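Putative aminomethyltransferase (Leptospirillum rubarum, PDB 3TTG) is probably a folate-binding protein related to the aminomethyltransferase (T-protein) of the glycine cleavage system, its own reaction and substrate being unestablished. Local coordinates at residues H174-L182 against E245-V253. Sequence-based numbering, arbitrary orientation.
Sequences HPTSFQHNL and EAGLDSVGV
Phe-178 lays one face of its ring against Leu-248 in a CH-pi contact, with Leu-248 CD2 3.5 Å from the centroid of the Phe-178 ring and only 5° off the normal. Phe-178 CD1 also meets CG1 of Val-251 at 4.0 Å, while the other valine methyl, CG2, turns to Pro-175. With CG anti to the backbone N (chi1 -156°), the ring reaches this apolar patch, where Tyr-77 of strand 75-81 meets it edge-to-face and Trp-92 also touches it. Were Phe-178 an alanine, Leu-248 CD2 would probably lose the aromatic face it sits on and a gap would open beside Val-251 CG1.

The amide N of His-180 donates to Gly-247 O at 2.8 Å, nearly straight (165°) and onto a lone pair in the carbonyl plane. A water lies 3.1 Å from both Gly-247 O and Phe-178 O and accepts a weak bond from Val-251 N; on the solvent-exposed side Ser-250 OG donates to Asn-181 OD1 (2.9 Å). The imidazole of His-180 passes Gly-247 CA, its NE2 hydrogen-bonded to Leu-279 O.

Within the folate-binding domain, the irregular connection between strands 170-173 and 187-193 thus packs on the turn at Gly-247 and Leu-248 and on the short helix 249-252, with Leu-248 at its N-cap position.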
loop_
_atom_site.group_PDB
_atom_site.type_symbol
_atom_site.label_atom_id
_atom_site.label_comp_id
_atom_site.label_asym_id
_atom_site.label_seq_id
_atom_site.Cartn_x
_atom_site.Cartn_y
_atom_site.Cartn_z
ATOM N N HIS A 174 -7.732 -2.837 -6.054
ATOM C CA HIS A 174 -7.731 -2.373 -4.672
ATOM C C HIS A 174 -9.048 -1.682 -4.310
ATOM O O HIS A 174 -9.708 -1.062 -5.168
ATOM C CB HIS A 174 -6.598 -1.343 -4.433
ATOM C CG HIS A 174 -5.186 -1.830 -4.538
ATOM N ND1 HIS A 174 -4.153 -1.148 -3.935
ATOM C CD2 HIS A 174 -4.660 -2.851 -5.257
ATOM C CE1 HIS A 174 -3.036 -1.767 -4.307
ATOM N NE2 HIS A 174 -3.297 -2.803 -5.080
ATOM N N PRO A 175 -9.363 -1.596 -3.022
ATOM C CA PRO A 175 -10.438 -0.661 -2.613
ATOM C C PRO A 175 -10.039 0.755 -2.984
ATOM O O PRO A 175 -8.839 1.089 -2.979
ATOM C CB PRO A 175 -10.520 -0.828 -1.091
ATOM C CG PRO A 175 -9.370 -1.591 -0.701
ATOM C CD PRO A 175 -8.719 -2.230 -1.863
ATOM N N THR A 176 -11.010 1.592 -3.355
ATOM C CA THR A 176 -10.681 2.973 -3.749
ATOM C C THR A 176 -10.345 3.818 -2.490
ATOM O O THR A 176 -9.579 4.747 -2.635
ATOM C CB THR A 176 -11.782 3.558 -4.582
ATOM O OG1 THR A 176 -12.995 3.455 -3.826
ATOM C CG2 THR A 176 -11.910 2.831 -5.934
ATOM N N SER A 177 -10.769 3.407 -1.268
ATOM C CA SER A 177 -10.445 4.114 -0.017
ATOM C C SER A 177 -9.273 3.478 0.675
ATOM O O SER A 177 -9.168 2.243 0.750
ATOM C CB SER A 177 -11.643 4.178 0.934
ATOM O OG SER A 177 -12.577 5.033 0.306
ATOM N N PHE A 178 -8.350 4.313 1.168
ATOM C CA PHE A 178 -7.180 3.777 1.811
ATOM C C PHE A 178 -6.857 4.548 3.079
ATOM O O PHE A 178 -7.672 4.498 4.009
ATOM C CB PHE A 178 -6.010 3.657 0.781
ATOM C CG PHE A 178 -4.988 2.617 1.170
ATOM C CD1 PHE A 178 -5.381 1.305 1.481
ATOM C CD2 PHE A 178 -3.647 2.955 1.339
ATOM C CE1 PHE A 178 -4.443 0.335 1.820
ATOM C CE2 PHE A 178 -2.702 1.968 1.699
ATOM C CZ PHE A 178 -3.121 0.668 1.956
ATOM N N GLN A 179 -5.708 5.198 3.189
ATOM C CA GLN A 179 -5.322 5.843 4.447
ATOM C C GLN A 179 -6.359 6.915 4.843
ATOM O O GLN A 179 -6.822 7.707 4.017
ATOM C CB GLN A 179 -3.892 6.404 4.397
ATOM C CG GLN A 179 -3.748 7.702 3.581
ATOM C CD GLN A 179 -3.931 7.531 2.115
ATOM O OE1 GLN A 179 -3.853 6.431 1.560
ATOM N NE2 GLN A 179 -4.038 8.618 1.424
ATOM N N HIS A 180 -6.727 6.892 6.107
ATOM C CA HIS A 180 -7.723 7.773 6.741
ATOM C C HIS A 180 -9.053 7.764 5.980
ATOM O O HIS A 180 -9.790 8.749 6.050
ATOM C CB HIS A 180 -7.191 9.235 6.869
ATOM C CG HIS A 180 -5.882 9.439 7.556
ATOM N ND1 HIS A 180 -5.657 9.013 8.849
ATOM C CD2 HIS A 180 -4.776 10.092 7.114
ATOM C CE1 HIS A 180 -4.425 9.389 9.133
ATOM N NE2 HIS A 180 -3.888 10.099 8.144
ATOM N N ASN A 181 -9.402 6.627 5.326
ATOM C CA ASN A 181 -10.530 6.416 4.454
ATOM C C ASN A 181 -10.610 7.396 3.343
ATOM O O ASN A 181 -11.700 7.702 2.885
ATOM C CB ASN A 181 -11.834 6.467 5.219
ATOM C CG ASN A 181 -11.958 5.353 6.162
ATOM O OD1 ASN A 181 -12.266 4.234 5.740
ATOM N ND2 ASN A 181 -11.635 5.617 7.421
ATOM N N LEU A 182 -9.473 7.874 2.859
ATOM C CA LEU A 182 -9.485 8.823 1.745
ATOM C C LEU A 182 -9.548 8.049 0.458
ATOM O O LEU A 182 -8.906 6.995 0.345
ATOM C CB LEU A 182 -8.186 9.689 1.783
ATOM C CG LEU A 182 -8.065 10.596 3.002
ATOM C CD1 LEU A 182 -6.635 11.108 3.194
ATOM C CD2 LEU A 182 -9.026 11.780 2.885
ATOM N N GLU A 245 -1.947 4.255 13.897
ATOM C CA GLU A 245 -1.007 5.360 13.639
ATOM C C GLU A 245 -0.876 5.600 12.140
ATOM O O GLU A 245 -0.843 6.733 11.690
ATOM C CB GLU A 245 0.361 5.054 14.219
ATOM C CG GLU A 245 0.352 5.074 15.720
ATOM C CD GLU A 245 1.725 4.796 16.292
ATOM O OE1 GLU A 245 2.480 3.963 15.730
ATOM O OE2 GLU A 245 2.038 5.416 17.329
ATOM N N ALA A 246 -0.789 4.523 11.373
ATOM C CA ALA A 246 -0.711 4.571 9.895
ATOM C C ALA A 246 -2.000 4.986 9.165
ATOM O O ALA A 246 -1.951 5.184 7.945
ATOM C CB ALA A 246 -0.245 3.230 9.377
ATOM N N GLY A 247 -3.110 5.224 9.875
ATOM C CA GLY A 247 -4.362 5.594 9.242
ATOM C C GLY A 247 -5.022 4.453 8.473
ATOM O O GLY A 247 -5.846 4.712 7.601
ATOM N N LEU A 248 -4.683 3.193 8.775
ATOM C CA LEU A 248 -5.100 2.046 8.005
ATOM C C LEU A 248 -5.847 0.968 8.817
ATOM O O LEU A 248 -6.101 -0.097 8.295
ATOM C CB LEU A 248 -3.881 1.446 7.337
ATOM C CG LEU A 248 -3.302 2.266 6.209
ATOM C CD1 LEU A 248 -2.026 1.603 5.697
ATOM C CD2 LEU A 248 -4.302 2.332 5.048
ATOM N N ASP A 249 -6.241 1.256 10.034
ATOM C CA ASP A 249 -7.014 0.303 10.789
ATOM C C ASP A 249 -8.469 0.183 10.226
ATOM O O ASP A 249 -9.030 -0.885 10.344
ATOM C CB ASP A 249 -7.031 0.608 12.286
ATOM C CG ASP A 249 -7.651 1.913 12.671
ATOM O OD1 ASP A 249 -7.311 2.942 12.035
ATOM O OD2 ASP A 249 -8.439 1.924 13.656
ATOM N N SER A 250 -9.044 1.216 9.573
ATOM C CA SER A 250 -10.389 1.094 8.996
ATOM C C SER A 250 -10.391 0.090 7.811
ATOM O O SER A 250 -11.285 -0.696 7.703
ATOM C CB SER A 250 -10.914 2.459 8.542
ATOM O OG SER A 250 -12.176 2.317 7.919
ATOM N N VAL A 251 -9.330 0.038 7.016
ATOM C CA VAL A 251 -9.271 -0.906 5.874
ATOM C C VAL A 251 -8.523 -2.261 6.163
ATOM O O VAL A 251 -8.812 -3.282 5.499
ATOM C CB VAL A 251 -8.654 -0.158 4.643
ATOM C CG1 VAL A 251 -7.210 0.228 4.874
ATOM C CG2 VAL A 251 -8.751 -0.997 3.382
ATOM N N GLY A 252 -7.659 -2.283 7.167
ATOM C CA GLY A 252 -6.806 -3.438 7.477
ATOM C C GLY A 252 -7.073 -4.212 8.761
ATOM O O GLY A 252 -6.443 -5.236 8.969
ATOM N N VAL A 253 -7.954 -3.720 9.653
ATOM C CA VAL A 253 -8.249 -4.385 10.940
ATOM C C VAL A 253 -9.717 -4.571 11.084
ATOM O O VAL A 253 -10.458 -3.638 10.774
ATOM C CB VAL A 253 -7.719 -3.483 12.110
ATOM C CG1 VAL A 253 -8.081 -4.035 13.480
ATOM C CG2 VAL A 253 -6.231 -3.261 12.025
HETATM O O HOH W 1 -8.141 2.913 6.632
#